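Local structure of beta-galactosidase (Marinomonas sp. ef1, 6Y2K) at residues L89-E93 / L150-E154; D156-R161 / F190-L195; R447-V453 / R611-R615. The protein hydrolyses terminal beta-galactoside bonds as a cold-active family GH42 glycosidase that assembles into a hexamer. All blocks are in the same frame, centred on the assembly; numbering follows the deposited sequence. Where two conformers were deposited one is given.

Contact 1: residues L89-E93 / L150-E154; sequences LAKDE and LSYAE. With GOL (glycerol), chain E.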
loop_
_atom_site.group_PDB
_atom_site.type_symbol
_atom_site.label_atom_id
_atom_site.label_comp_id
_atom_site.label_asym_id
_atom_site.label_seq_id
_atom_site.Cartn_x
_atom_site.Cartn_y
_atom_site.Cartn_z
ATOM N N LEU A 89 26.110 46.814 5.552
ATOM C CA LEU A 89 25.781 45.459 5.130
ATOM C C LEU A 89 25.449 44.543 6.303
ATOM O O LEU A 89 26.140 44.532 7.321
ATOM C CB LEU A 89 26.907 44.855 4.283
ATOM C CG LEU A 89 27.155 45.528 2.927
ATOM C CD1 LEU A 89 28.405 44.951 2.278
ATOM C CD2 LEU A 89 25.965 45.382 1.989
ATOM N N ALA A 90 24.376 43.775 6.141
ATOM C CA ALA A 90 23.981 42.777 7.122
ATOM C C ALA A 90 24.946 41.595 7.137
ATOM O O ALA A 90 25.700 41.377 6.183
ATOM C CB ALA A 90 22.580 42.277 6.803
ATOM N N LYS A 91 24.919 40.840 8.228
ATOM C CA LYS A 91 25.489 39.487 8.241
ATOM C C LYS A 91 24.399 38.487 8.547
ATOM O O LYS A 91 23.520 38.752 9.373
ATOM C CB LYS A 91 26.609 39.359 9.259
ATOM C CG LYS A 91 27.856 40.086 8.841
ATOM C CD LYS A 91 28.976 39.912 9.837
ATOM C CE LYS A 91 30.223 40.598 9.307
ATOM N NZ LYS A 91 31.344 40.403 10.260
ATOM N N ASP A 92 24.460 37.336 7.880
ATOM C CA ASP A 92 23.518 36.258 8.133
ATOM C C ASP A 92 23.831 35.556 9.462
ATOM O O ASP A 92 24.805 35.887 10.143
ATOM C CB ASP A 92 23.439 35.272 6.945
ATOM C CG ASP A 92 24.749 34.576 6.636
ATOM O OD1 ASP A 92 25.598 34.362 7.534
ATOM O OD2 ASP A 92 24.922 34.230 5.446
ATOM N N GLU A 93 22.987 34.599 9.815
ATOM C CA GLU A 93 23.112 33.847 11.064
ATOM C C GLU A 93 24.430 33.083 11.159
ATOM O O GLU A 93 24.965 32.895 12.252
ATOM C CB GLU A 93 21.929 32.889 11.187
ATOM C CG GLU A 93 21.827 32.161 12.512
ATOM C CD GLU A 93 20.474 31.499 12.709
ATOM O OE1 GLU A 93 19.685 31.406 11.739
ATOM O OE2 GLU A 93 20.201 31.074 13.848
ATOM N N LEU A 150 16.408 40.046 10.918
ATOM C CA LEU A 150 17.522 39.642 11.785
ATOM C C LEU A 150 18.837 39.751 11.011
ATOM O O LEU A 150 18.958 39.245 9.888
ATOM C CB LEU A 150 17.334 38.211 12.302
ATOM C CG LEU A 150 16.092 37.916 13.146
ATOM C CD1 LEU A 150 16.133 36.479 13.648
ATOM C CD2 LEU A 150 15.948 38.877 14.318
ATOM N N SER A 151 19.791 40.469 11.592
ATOM C CA SER A 151 21.131 40.633 11.033
ATOM C C SER A 151 22.116 40.584 12.184
ATOM O O SER A 151 21.773 40.924 13.317
ATOM C CB SER A 151 21.245 41.951 10.263
ATOM O OG SER A 151 22.602 42.273 9.982
ATOM N N TYR A 152 23.331 40.132 11.890
ATOM C CA TYR A 152 24.293 39.763 12.926
ATOM C C TYR A 152 25.641 40.444 12.707
ATOM O O TYR A 152 26.704 39.835 12.881
ATOM C CB TYR A 152 24.415 38.237 12.964
ATOM C CG TYR A 152 23.086 37.554 13.234
ATOM C CD1 TYR A 152 22.660 37.314 14.538
ATOM C CD2 TYR A 152 22.247 37.164 12.191
ATOM C CE1 TYR A 152 21.443 36.692 14.799
ATOM C CE2 TYR A 152 21.029 36.545 12.442
ATOM C CZ TYR A 152 20.632 36.311 13.754
ATOM O OH TYR A 152 19.430 35.704 14.019
ATOM N N ALA A 153 25.571 41.726 12.341
ATOM C CA ALA A 153 26.738 42.572 12.117
ATOM C C ALA A 153 26.962 43.471 13.331
ATOM O O ALA A 153 26.124 43.527 14.242
ATOM C CB ALA A 153 26.530 43.415 10.867
ATOM N N GLU A 154 28.085 44.187 13.320
ATOM C CA GLU A 154 28.457 45.088 14.422
ATOM C C GLU A 154 27.377 46.129 14.699
ATOM O O GLU A 154 27.064 46.392 15.846
ATOM C CB GLU A 154 29.796 45.788 14.145
ATOM C CG GLU A 154 30.377 46.542 15.346
ATOM C CD GLU A 154 30.804 45.616 16.489
ATOM O OE1 GLU A 154 31.338 44.516 16.197
ATOM O OE2 GLU A 154 30.621 45.979 17.681
HETATM C C1 GOL E . 17.296 33.150 16.940
HETATM O O1 GOL E . 16.181 33.188 16.037
HETATM C C2 GOL E . 18.564 33.765 16.384
HETATM O O2 GOL E . 18.531 35.169 16.663
HETATM C C3 GOL E . 19.783 33.124 17.047
HETATM O O3 GOL E . 20.209 31.963 16.319
HETATM O O HOH W 1 30.229 43.332 11.432
HETATM O O HOH W 2 18.294 34.191 12.190
#
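Y152 lies along the backbone of D92 and E93, and its route from CB to hydroxyl illustrates how an aromatic side chain can tie two irregular loops together. With CG beside its own backbone N (chi1 -58°), the ring is laid along the other loop. Y152 CB sits 3.7 Å from D92 O. Farther out, Y152 CD2 comes 3.5 Å from D92 O, which approaches the ring obliquely, while K91 O stands at the ring edge. Y152 CE2 then reaches E93, 3.7 Å from its CA and 4.0 Å from its CB. At the tip, Y152 OH shares a 2.8 Å hydrogen bond with O2 of a glycerol, probably from the crystallisation liquor; that oxygen sits at the ring edge, in its plane. O3 of the same molecule donates to E93 OE2. A water also bonds to Y152 OH and, weakly, to E93 OE1.

One backbone bond and one to a side-chain hydroxyl join the loops next to this ring. Y152 N donates to K91 O, and K91 N to S151 OG at 3.2 Å. That hydroxyl is also bonded to D156 at the start of helix 154-168. The aliphatic part of K91 runs past Y152 O toward A153, and A153 CB rests 3.7 Å from L89 O.

The segments lie in the connections that follow barrel strands 67-71 and 134-138, the first beyond helix 79-84. The chemistry is divided: direct bonds fix the loops at the S151 end, whereas the E93 end pairs polar tips through small molecules, which implies a hydrated margin.

Contact 2: residues D156-R161 / F190-L195; sequences DLAAFR and FDEIEL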
loop_
_atom_site.group_PDB
_atom_site.type_symbol
_atom_site.label_atom_id
_atom_site.label_comp_id
_atom_site.label_asym_id
_atom_site.label_seq_id
_atom_site.Cartn_x
_atom_site.Cartn_y
_atom_site.Cartn_z
ATOM N N ASP A 156 24.177 45.903 14.312
ATOM C CA ASP A 156 23.052 45.258 14.983
ATOM C C ASP A 156 23.332 45.078 16.480
ATOM O O ASP A 156 22.442 45.253 17.308
ATOM C CB ASP A 156 22.752 43.894 14.355
ATOM C CG ASP A 156 22.511 43.981 12.857
ATOM O OD1 ASP A 156 21.440 44.500 12.481
ATOM O OD2 ASP A 156 23.392 43.530 12.078
ATOM N N LEU A 157 24.567 44.715 16.810
ATOM C CA LEU A 157 24.967 44.525 18.208
ATOM C C LEU A 157 24.978 45.851 18.955
ATOM O O LEU A 157 24.546 45.913 20.107
ATOM C CB LEU A 157 26.340 43.876 18.297
ATOM C CG LEU A 157 26.870 43.554 19.706
ATOM C CD1 LEU A 157 25.847 42.798 20.528
ATOM C CD2 LEU A 157 28.147 42.752 19.573
ATOM N N ALA A 158 25.467 46.902 18.292
ATOM C CA ALA A 158 25.507 48.237 18.877
ATOM C C ALA A 158 24.101 48.728 19.204
ATOM O O ALA A 158 23.856 49.219 20.308
ATOM C CB ALA A 158 26.221 49.212 17.950
ATOM N N ALA A 159 23.179 48.570 18.255
ATOM C CA ALA A 159 21.776 48.930 18.484
ATOM C C ALA A 159 21.128 48.092 19.596
ATOM O O ALA A 159 20.340 48.619 20.386
ATOM C CB ALA A 159 20.977 48.812 17.191
ATOM N N PHE A 160 21.472 46.802 19.658
ATOM C CA PHE A 160 20.909 45.881 20.664
ATOM C C PHE A 160 21.322 46.290 22.078
ATOM O O PHE A 160 20.481 46.391 22.972
ATOM C CB PHE A 160 21.323 44.436 20.345
ATOM C CG PHE A 160 20.675 43.373 21.213
ATOM C CD1 PHE A 160 19.318 43.415 21.542
ATOM C CD2 PHE A 160 21.432 42.278 21.652
ATOM C CE1 PHE A 160 18.740 42.410 22.312
ATOM C CE2 PHE A 160 20.852 41.263 22.413
ATOM C CZ PHE A 160 19.503 41.327 22.741
ATOM N N ARG A 161 22.597 46.596 22.268
ATOM C CA ARG A 161 23.069 47.011 23.596
ATOM C C ARG A 161 22.413 48.318 24.073
ATOM O O ARG A 161 22.099 48.451 25.260
ATOM C CB ARG A 161 24.592 47.112 23.622
ATOM C CG ARG A 161 25.271 45.769 23.434
ATOM C CD ARG A 161 26.734 45.940 23.103
ATOM N NE ARG A 161 27.447 44.670 23.199
ATOM C CZ ARG A 161 28.714 44.488 22.847
ATOM N NH1 ARG A 161 29.443 45.501 22.372
ATOM N NH2 ARG A 161 29.267 43.282 22.973
ATOM N N PHE A 190 26.068 45.922 29.934
ATOM C CA PHE A 190 25.431 45.715 28.635
ATOM C C PHE A 190 26.449 45.409 27.541
ATOM O O PHE A 190 26.151 44.602 26.663
ATOM C CB PHE A 190 24.562 46.905 28.247
ATOM C CG PHE A 190 23.375 47.096 29.151
ATOM C CD1 PHE A 190 22.343 46.167 29.162
ATOM C CD2 PHE A 190 23.285 48.203 29.989
ATOM C CE1 PHE A 190 21.238 46.333 29.987
ATOM C CE2 PHE A 190 22.184 48.371 30.820
ATOM C CZ PHE A 190 21.160 47.434 30.819
ATOM N N ASP A 191 27.653 45.990 27.623
ATOM C CA ASP A 191 28.684 45.811 26.591
ATOM C C ASP A 191 29.388 44.443 26.629
ATOM O O ASP A 191 30.243 44.166 25.793
ATOM C CB ASP A 191 29.714 46.952 26.655
ATOM C CG ASP A 191 29.125 48.296 26.236
ATOM O OD1 ASP A 191 28.035 48.329 25.616
ATOM O OD2 ASP A 191 29.760 49.326 26.525
ATOM N N GLU A 192 29.043 43.598 27.608
ATOM C CA GLU A 192 29.464 42.192 27.599
ATOM C C GLU A 192 28.526 41.303 26.768
ATOM O O GLU A 192 28.909 40.193 26.385
ATOM C CB GLU A 192 29.571 41.624 29.016
ATOM C CG GLU A 192 30.816 42.065 29.770
ATOM C CD GLU A 192 31.064 41.269 31.044
ATOM O OE1 GLU A 192 30.129 40.592 31.539
ATOM O OE2 GLU A 192 32.207 41.324 31.554
ATOM N N ILE A 193 27.308 41.778 26.508
ATOM C CA ILE A 193 26.286 40.976 25.852
ATOM C C ILE A 193 26.611 40.880 24.357
ATOM O O ILE A 193 26.944 41.879 23.723
ATOM C CB ILE A 193 24.867 41.557 26.070
ATOM C CG1 ILE A 193 24.523 41.582 27.574
ATOM C CG2 ILE A 193 23.841 40.734 25.304
ATOM C CD1 ILE A 193 23.252 42.319 27.928
ATOM N N GLU A 194 26.538 39.664 23.819
ATOM C CA GLU A 194 26.821 39.399 22.413
ATOM C C GLU A 194 25.523 39.133 21.653
ATOM O O GLU A 194 24.442 39.038 22.236
ATOM C CB GLU A 194 27.759 38.183 22.280
ATOM C CG GLU A 194 29.115 38.315 22.969
ATOM C CD GLU A 194 30.076 39.310 22.326
ATOM O OE1 GLU A 194 29.850 39.754 21.178
ATOM O OE2 GLU A 194 31.082 39.648 22.994
ATOM N N LEU A 195 25.645 39.008 20.333
ATOM C CA LEU A 195 24.543 38.545 19.495
ATOM C C LEU A 195 24.247 37.079 19.850
ATOM O O LEU A 195 25.152 36.370 20.312
ATOM C CB LEU A 195 24.915 38.677 18.009
ATOM C CG LEU A 195 25.191 40.101 17.511
ATOM C CD1 LEU A 195 25.864 40.075 16.143
ATOM C CD2 LEU A 195 23.898 40.913 17.484
HETATM O O HOH W 3 31.926 42.259 23.545
#
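Helix 154-168, in the long excursion of the TIM-barrel domain between strands 134-138 and 238-244, is met here by the irregular segment 190-195, which opens with a 3-10 turn. R161 does most of the gripping. Its chain runs extended from CG to NE, carrying the guanidinium past the turn to I193 O. R161 NE donates to I193 O at 2.9 Å and R161 NH2 to the same I193 O at 2.8 Å, so that N-H groups along one side of the guanidinium converge on a single oxygen. The oxygen lies almost in the guanidinium plane; NE approaches in the carbonyl plane, but NH2 stands 40° above it. The two faces of the guanidinium are occupied as well, by L157 CD2 at 3.6 Å above the plane and by D191 O on the opposite face. Nearer the helix, R161 CG packs 3.5 Å from F190 O.

Apolar contacts adjoin this grip. L157 CB meets L195 CD2 at 3.9 Å. The F160 and I193 side chains run roughly perpendicular, CE2 to CG2, while the F160 ring also meets F211 of helix 205-233 edge-to-face. L157 CD1, by contrast, is a methyl resting on the carbonyl oxygen that R161 grips.

The carboxylate of E194 stays 4.0 Å from R161 NH2, measured to OE1, and a water bonds to both NH2 and E194 OE2. The direct salt bridge of E194 is instead with K79 of the second subunit. One arginine thus satisfies a backbone carbonyl within the chain, and the nearby acid, turned to the neighbouring subunit, would probably still steady its positive charge.

Contact 3: residues R447-V453 / R611-R615; sequences RELGLSV and RVRER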
loop_
_atom_site.group_PDB
_atom_site.type_symbol
_atom_site.label_atom_id
_atom_site.label_comp_id
_atom_site.label_asym_id
_atom_site.label_seq_id
_atom_site.Cartn_x
_atom_site.Cartn_y
_atom_site.Cartn_z
ATOM N N ARG A 447 -13.441 29.265 8.460
ATOM C CA ARG A 447 -13.796 29.511 7.065
ATOM C C ARG A 447 -14.603 28.379 6.432
ATOM O O ARG A 447 -15.506 28.641 5.623
ATOM C CB ARG A 447 -12.538 29.783 6.246
ATOM C CG ARG A 447 -11.858 31.102 6.602
ATOM C CD ARG A 447 -12.257 32.189 5.624
ATOM N NE ARG A 447 -11.674 31.929 4.308
ATOM C CZ ARG A 447 -12.047 32.504 3.171
ATOM N NH1 ARG A 447 -13.033 33.405 3.144
ATOM N NH2 ARG A 447 -11.429 32.170 2.041
ATOM N N GLU A 448 -14.287 27.131 6.798
ATOM C CA GLU A 448 -15.082 25.963 6.368
ATOM C C GLU A 448 -16.510 25.976 6.947
ATOM O O GLU A 448 -17.392 25.289 6.432
ATOM C CB GLU A 448 -14.374 24.652 6.743
ATOM C CG GLU A 448 -13.159 24.356 5.878
ATOM C CD GLU A 448 -12.358 23.135 6.340
ATOM O OE1 GLU A 448 -12.410 22.786 7.533
ATOM O OE2 GLU A 448 -11.658 22.526 5.502
ATOM N N LEU A 449 -16.712 26.736 8.026
ATOM C CA LEU A 449 -18.035 26.978 8.615
ATOM C C LEU A 449 -18.729 28.229 8.074
ATOM O O LEU A 449 -19.782 28.621 8.584
ATOM C CB LEU A 449 -17.915 27.065 10.137
ATOM C CG LEU A 449 -17.523 25.771 10.845
ATOM C CD1 LEU A 449 -17.277 26.042 12.323
ATOM C CD2 LEU A 449 -18.588 24.695 10.669
ATOM N N GLY A 450 -18.163 28.840 7.031
ATOM C CA GLY A 450 -18.769 29.987 6.380
ATOM C C GLY A 450 -18.670 31.311 7.117
ATOM O O GLY A 450 -19.348 32.262 6.734
ATOM N N LEU A 451 -17.813 31.397 8.135
ATOM C CA LEU A 451 -17.735 32.604 8.967
ATOM C C LEU A 451 -16.902 33.715 8.305
ATOM O O LEU A 451 -15.874 33.437 7.678
ATOM C CB LEU A 451 -17.140 32.269 10.336
ATOM C CG LEU A 451 -17.981 31.360 11.235
ATOM C CD1 LEU A 451 -17.153 30.774 12.368
ATOM C CD2 LEU A 451 -19.180 32.110 11.801
ATOM N N SER A 452 -17.371 34.959 8.439
ATOM C CA SER A 452 -16.583 36.154 8.113
ATOM C C SER A 452 -15.800 36.572 9.354
ATOM O O SER A 452 -16.363 36.673 10.453
ATOM C CB SER A 452 -17.491 37.297 7.629
ATOM O OG SER A 452 -18.152 36.948 6.410
ATOM N N VAL A 453 -14.504 36.819 9.175
ATOM C CA VAL A 453 -13.556 36.936 10.289
ATOM C C VAL A 453 -12.742 38.236 10.242
ATOM O O VAL A 453 -12.425 38.741 9.157
ATOM C CB VAL A 453 -12.590 35.720 10.253
ATOM C CG1 VAL A 453 -11.562 35.777 11.365
ATOM C CG2 VAL A 453 -13.386 34.426 10.335
ATOM N N ARG A 611 -15.826 28.803 -0.305
ATOM C CA ARG A 611 -15.683 29.817 0.721
ATOM C C ARG A 611 -16.700 30.909 0.444
ATOM O O ARG A 611 -17.112 31.097 -0.704
ATOM C CB ARG A 611 -14.272 30.409 0.702
ATOM C CG ARG A 611 -13.155 29.431 1.067
ATOM C CD ARG A 611 -13.217 29.097 2.549
ATOM N NE ARG A 611 -12.075 28.320 3.005
ATOM C CZ ARG A 611 -11.950 26.996 2.899
ATOM N NH1 ARG A 611 -12.888 26.248 2.313
ATOM N NH2 ARG A 611 -10.858 26.409 3.367
ATOM N N VAL A 612 -17.089 31.607 1.509
ATOM C CA VAL A 612 -18.062 32.693 1.461
ATOM C C VAL A 612 -17.602 33.813 2.399
ATOM O O VAL A 612 -16.958 33.568 3.429
ATOM C CB VAL A 612 -19.475 32.207 1.865
ATOM C CG1 VAL A 612 -20.471 33.360 1.932
ATOM C CG2 VAL A 612 -19.987 31.188 0.871
ATOM N N ARG A 613 -17.913 35.044 2.024
ATOM C CA ARG A 613 -17.701 36.189 2.906
ATOM C C ARG A 613 -18.743 37.262 2.583
ATOM O O ARG A 613 -19.202 37.352 1.442
ATOM C CB ARG A 613 -16.272 36.742 2.770
ATOM C CG ARG A 613 -15.873 37.607 3.948
ATOM C CD ARG A 613 -14.412 38.041 3.943
ATOM N NE ARG A 613 -14.069 38.556 5.262
ATOM C CZ ARG A 613 -14.426 39.745 5.753
ATOM N NH1 ARG A 613 -14.084 40.057 7.002
ATOM N NH2 ARG A 613 -15.117 40.630 5.023
ATOM N N GLU A 614 -19.123 38.040 3.596
ATOM C CA GLU A 614 -20.115 39.108 3.445
ATOM C C GLU A 614 -19.514 40.498 3.612
ATOM O O GLU A 614 -18.622 40.698 4.432
ATOM C CB GLU A 614 -21.225 38.949 4.478
ATOM C CG GLU A 614 -21.955 37.621 4.384
ATOM C CD GLU A 614 -23.192 37.550 5.269
ATOM O OE1 GLU A 614 -23.945 36.566 5.123
ATOM O OE2 GLU A 614 -23.424 38.470 6.094
ATOM N N ARG A 615 -20.025 41.444 2.828
ATOM C CA ARG A 615 -19.832 42.877 3.059
ATOM C C ARG A 615 -21.202 43.552 3.050
ATOM O O ARG A 615 -21.796 43.751 1.986
ATOM C CB ARG A 615 -18.930 43.484 1.985
ATOM C CG ARG A 615 -17.485 43.020 2.098
ATOM C CD ARG A 615 -16.551 43.772 1.163
ATOM N NE ARG A 615 -16.464 45.198 1.493
ATOM C CZ ARG A 615 -15.847 46.121 0.755
ATOM N NH1 ARG A 615 -15.231 45.802 -0.382
ATOM N NH2 ARG A 615 -15.840 47.386 1.165
HETATM O O HOH W 4 -15.814 30.879 4.150
HETATM O O HOH W 5 -14.849 34.364 5.152
HETATM O O HOH W 6 -10.013 23.714 3.711
HETATM O O HOH W 7 -13.086 36.452 6.726
#
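R447 and R611 pack against each other at about a right angle, the tight half of a joint between the end of helix 435-448 and strand 610-615. The aliphatic part of R611 lies over one face of the R447 guanidinium: R611 CD stands 3.4 Å above its plane, and R611 CG is 3.4 Å from R447 NH2. Bent at chi2 (-71°), R611 turns its guanidinium along the helix end, where E448 CG lies over one of its faces. R447 NE and R611 NE are only 3.9 Å apart, but D293 forms salt bridges with both, so the two positive charges share one anion. Were R611 replaced by an alanine, D293 would probably lose one arginine partner, and one face of the R447 guanidinium its aliphatic cover.

Beyond this pair the fit is looser and watery, without direct backbone bonds to V612. One water donates to R447 O and accepts from V612 N; a second accepts from R447 NH1 and bonds to L451 O and V612 O. At the other margin a water joins E448 OE2 to R611 NH2, the other oxygen, OE1, being bonded to N585 and K589.

Direct bonds resume at S452. E614 N donates to S452 OG at 3.2 Å, nearly straight at 162°. R613 NH1 reaches V453 O at 3.0 Å, standing 44° above the carbonyl plane, while R613 NH2 bonds to S408 O. R613 NE and V453 N share another water.

The helix itself ends in a Schellman motif, with G450 at positive phi as the C-prime residue and L451 N bonded to M446 O. This turn leads into strand 453-456, a helix-to-strand connection set against the edge strand of the C-terminal antiparallel sheet.

How the contacts relate
Following the chain from the N terminus, contact 1 closes first, joining the loop after helix 79-84 to the loop that precedes helix 154-168. Contact 2 then opens on that helix and closes a shorter excursion through helix 171-178. The two run in series without nesting or crossing, yet they adjoin at the S151-D156 junction, and L195 packs on Y152. Together they tie the connections after strands 67-71 and 134-138 to helix 154-168 and to the chain leading to helix 205-233. Contact 3 comes last and spans by far the longest stretch, bringing the trimerisation-domain helix 435-448 to the C-terminal sheet. Its centre lies about 42 Å from that of contact 1, across the chain's centre.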